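Local coordinates for BlEst2 (Bacillus licheniformis, PDB 6WPX), which is a lipase/esterase that probably hydrolyses ester bonds and, in this propeptide form, is autoinhibited by its C-terminal domain, at residues A[206-211]-A[247-252]. Sequence-based numbering, arbitrary orientation.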
ATOM      1  N   ALA A 206     -10.492  -3.647  -8.471  1.00 12.05           N
ATOM      2  CA  ALA A 206      -9.233  -2.915  -8.335  1.00 12.80           C
ATOM      3  C   ALA A 206      -9.205  -1.816  -9.370  1.00 15.24           C
ATOM      4  O   ALA A 206      -9.810  -1.953 -10.436  1.00 13.56           O
ATOM      5  CB  ALA A 206      -8.043  -3.854  -8.519  1.00 14.36           C
ATOM      6  N   GLY A 207      -8.521  -0.731  -9.044  1.00 13.21           N
ATOM      7  CA  GLY A 207      -8.362   0.392  -9.961  1.00 13.91           C
ATOM      8  C   GLY A 207      -6.973   0.425 -10.582  1.00 17.07           C
ATOM      9  O   GLY A 207      -6.025  -0.143 -10.022  1.00 15.13           O
ATOM     10  N   ASN A 208      -6.843   1.078 -11.744  1.00 14.61           N
ATOM     11  CA  ASN A 208      -5.536   1.210 -12.419  1.00 15.51           C
ATOM     12  C   ASN A 208      -5.196   2.678 -12.664  1.00 17.70           C
ATOM     13  O   ASN A 208      -4.257   2.968 -13.389  1.00 15.74           O
ATOM     14  CB  ASN A 208      -5.519   0.449 -13.747  1.00 20.29           C
ATOM     15  CG  ASN A 208      -6.551   0.933 -14.728  1.00 26.47           C
ATOM     16  OD1 ASN A 208      -7.072   2.036 -14.630  1.00 20.39           O
ATOM     17  ND2 ASN A 208      -6.953   0.081 -15.625  1.00 32.74           N
ATOM     18  N   LYS A 209      -5.995   3.592 -12.110  1.00 14.26           N
ATOM     19  CA  LYS A 209      -5.772   5.018 -12.322  1.00 15.98           C
ATOM     20  C   LYS A 209      -4.934   5.588 -11.178  1.00 19.84           C
ATOM     21  O   LYS A 209      -5.246   5.349 -10.023  1.00 18.50           O
ATOM     22  CB  LYS A 209      -7.124   5.767 -12.449  1.00 17.85           C
ATOM     23  CG  LYS A 209      -6.964   7.226 -12.869  1.00 35.08           C
ATOM     24  CD  LYS A 209      -8.223   7.822 -13.502  1.00 45.96           C
ATOM     25  CE  LYS A 209      -9.133   8.479 -12.493  1.00 54.29           C
ATOM     26  NZ  LYS A 209     -10.183   9.298 -13.152  1.00 67.51           N
ATOM     27  N   ILE A 210      -3.888   6.342 -11.491  1.00 17.17           N
ATOM     28  CA  ILE A 210      -3.102   6.942 -10.409  1.00 18.08           C
ATOM     29  C   ILE A 210      -3.500   8.418 -10.272  1.00 22.50           C
ATOM     30  O   ILE A 210      -4.309   8.908 -11.066  1.00 20.04           O
ATOM     31  CB  ILE A 210      -1.578   6.690 -10.548  1.00 20.80           C
ATOM     32  CG1 ILE A 210      -0.947   7.491 -11.732  1.00 21.62           C
ATOM     33  CG2 ILE A 210      -1.288   5.190 -10.667  1.00 20.19           C
ATOM     34  CD1 ILE A 210       0.629   7.796 -11.512  1.00 22.39           C
ATOM     35  N   GLY A 211      -2.956   9.108  -9.274  1.00 18.87           N
ATOM     36  CA  GLY A 211      -3.254  10.519  -9.104  1.00 18.94           C
ATOM     37  C   GLY A 211      -2.569  11.331 -10.183  1.00 23.63           C
ATOM     38  O   GLY A 211      -1.476  10.966 -10.637  1.00 23.16           O
ATOM     39  N   LEU A 247     -12.524  -9.162 -10.749  1.00 18.24           N
ATOM     40  CA  LEU A 247     -13.025  -8.353 -11.849  1.00 18.36           C
ATOM     41  C   LEU A 247     -11.930  -7.495 -12.484  1.00 21.39           C
ATOM     42  O   LEU A 247     -11.162  -6.832 -11.778  1.00 21.01           O
ATOM     43  CB  LEU A 247     -14.211  -7.480 -11.392  1.00 17.62           C
ATOM     44  CG  LEU A 247     -14.961  -6.767 -12.506  1.00 23.39           C
ATOM     45  CD1 LEU A 247     -15.681  -7.782 -13.410  1.00 24.21           C
ATOM     46  CD2 LEU A 247     -15.897  -5.673 -11.937  1.00 23.16           C
ATOM     47  N   ASP A 248     -11.881  -7.514 -13.813  1.00 16.95           N
ATOM     48  CA  ASP A 248     -10.965  -6.726 -14.630  1.00 16.69           C
ATOM     49  C   ASP A 248     -10.884  -5.313 -14.072  1.00 18.18           C
ATOM     50  O   ASP A 248     -11.892  -4.700 -13.687  1.00 13.04           O
ATOM     51  CB  ASP A 248     -11.426  -6.704 -16.102  1.00 19.39           C
ATOM     52  CG  ASP A 248     -10.429  -6.090 -17.075  1.00 30.62           C
ATOM     53  OD1 ASP A 248      -9.209  -6.241 -16.855  1.00 32.65           O
ATOM     54  OD2 ASP A 248     -10.869  -5.502 -18.077  1.00 31.60           O
ATOM     55  N   THR A 249      -9.652  -4.848 -13.931  1.00 15.33           N
ATOM     56  CA  THR A 249      -9.338  -3.550 -13.363  1.00 15.70           C
ATOM     57  C   THR A 249     -10.160  -2.441 -14.031  1.00 20.29           C
ATOM     58  O   THR A 249     -10.370  -2.468 -15.243  1.00 18.96           O
ATOM     59  CB  THR A 249      -7.808  -3.366 -13.458  1.00 22.34           C
ATOM     60  OG1 THR A 249      -7.192  -4.545 -12.938  1.00 29.01           O
ATOM     61  CG2 THR A 249      -7.340  -2.325 -12.592  1.00 14.92           C
ATOM     62  N   GLY A 250     -10.671  -1.524 -13.223  1.00 17.33           N
ATOM     63  CA  GLY A 250     -11.454  -0.395 -13.712  1.00 17.30           C
ATOM     64  C   GLY A 250     -10.629   0.870 -13.652  1.00 20.92           C
ATOM     65  O   GLY A 250      -9.619   0.915 -12.947  1.00 20.57           O
ATOM     66  N   LYS A 251     -11.105   1.935 -14.293  1.00 17.74           N
ATOM     67  CA  LYS A 251     -10.359   3.202 -14.332  1.00 18.14           C
ATOM     68  C   LYS A 251     -10.696   4.054 -13.116  1.00 20.46           C
ATOM     69  O   LYS A 251     -11.321   5.111 -13.211  1.00 19.90           O
ATOM     70  CB  LYS A 251     -10.562   3.918 -15.670  1.00 20.17           C
ATOM     71  CG  LYS A 251     -10.157   3.050 -16.858  1.00 24.85           C
ATOM     72  CD  LYS A 251     -10.275   3.816 -18.149  1.00 23.30           C
ATOM     73  CE  LYS A 251      -9.967   2.960 -19.356  1.00 24.27           C
ATOM     74  NZ  LYS A 251      -8.521   2.633 -19.441  1.00 26.29           N
ATOM     75  N   TRP A 252     -10.330   3.521 -11.945  1.00 16.24           N
ATOM     76  CA  TRP A 252     -10.539   4.176 -10.670  1.00 15.53           C
ATOM     77  C   TRP A 252      -9.217   4.330  -9.966  1.00 17.96           C
ATOM     78  O   TRP A 252      -8.316   3.522 -10.151  1.00 15.80           O
ATOM     79  CB  TRP A 252     -11.495   3.350  -9.764  1.00 13.58           C
ATOM     80  CG  TRP A 252     -12.707   2.821 -10.476  1.00 14.59           C
ATOM     81  CD1 TRP A 252     -13.667   3.549 -11.117  1.00 18.33           C
ATOM     82  CD2 TRP A 252     -13.043   1.442 -10.681  1.00 14.43           C
ATOM     83  NE1 TRP A 252     -14.589   2.706 -11.713  1.00 17.19           N
ATOM     84  CE2 TRP A 252     -14.221   1.406 -11.469  1.00 19.06           C
ATOM     85  CE3 TRP A 252     -12.464   0.223 -10.274  1.00 15.08           C
ATOM     86  CZ2 TRP A 252     -14.832   0.200 -11.842  1.00 18.40           C
ATOM     87  CZ3 TRP A 252     -13.084  -0.963 -10.623  1.00 15.84           C
ATOM     88  CH2 TRP A 252     -14.233  -0.970 -11.420  1.00 16.98           C
TER
HETATM   89  O   HOH W   1     -12.178  -4.339 -10.929  1.00 16.61           O
HETATM   90  O   HOH W   2      -9.591  -0.635 -17.558  1.00 41.25           O
HETATM   91  O   HOH W   3     -12.148   7.106 -11.506  1.00 26.54           O
HETATM   92  O   HOH W   4     -11.123   7.373 -15.095  1.00 32.05           O
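The indole of W252 meets A206 and G207 obliquely, A206 O lying 3.4 Å from CZ3, while G250 CA sits 3.4 Å above one face, offset toward the rim. The ring thus folds back over its own segment: CG is anti to the carbonyl carbon (chi1 -45°), which swings the benzene part toward A206, and T263 and V266 of helix 260-267 also touch it. G250 bridges to G207 through the backbone. G250 N-H gives A206 O a 2.9 Å bond that is nearly straight (167°), and N208 N-H reaches G250 O at a more bent 140°. K209 N then binds W252 O at 3.0 Å from above the carbonyl plane. The methyl CG2 of T249, anti to the backbone N, lies 3.4 Å from G207 C and 3.5 Å from N208 CB. The N208 amide lies beside G250, its OD1 3.5 Å from K251 CA, and a water weakly joins ND2 to T249 O; with an alanine here that water is likely to lose a partner and the G250-K251 backbone its cover. Two waters, one held weakly by NZ, link K209 NZ to K251 O, on the central residue of an inverse gamma turn closed by the weak W252 N to G250 O bond. The pair continues strand 201-205 and the parallel edge strand 245-246 past their C-terminal ends as a single isolated bridge, beside a mixed sheet consistent with the alpha/beta-hydrolase fold.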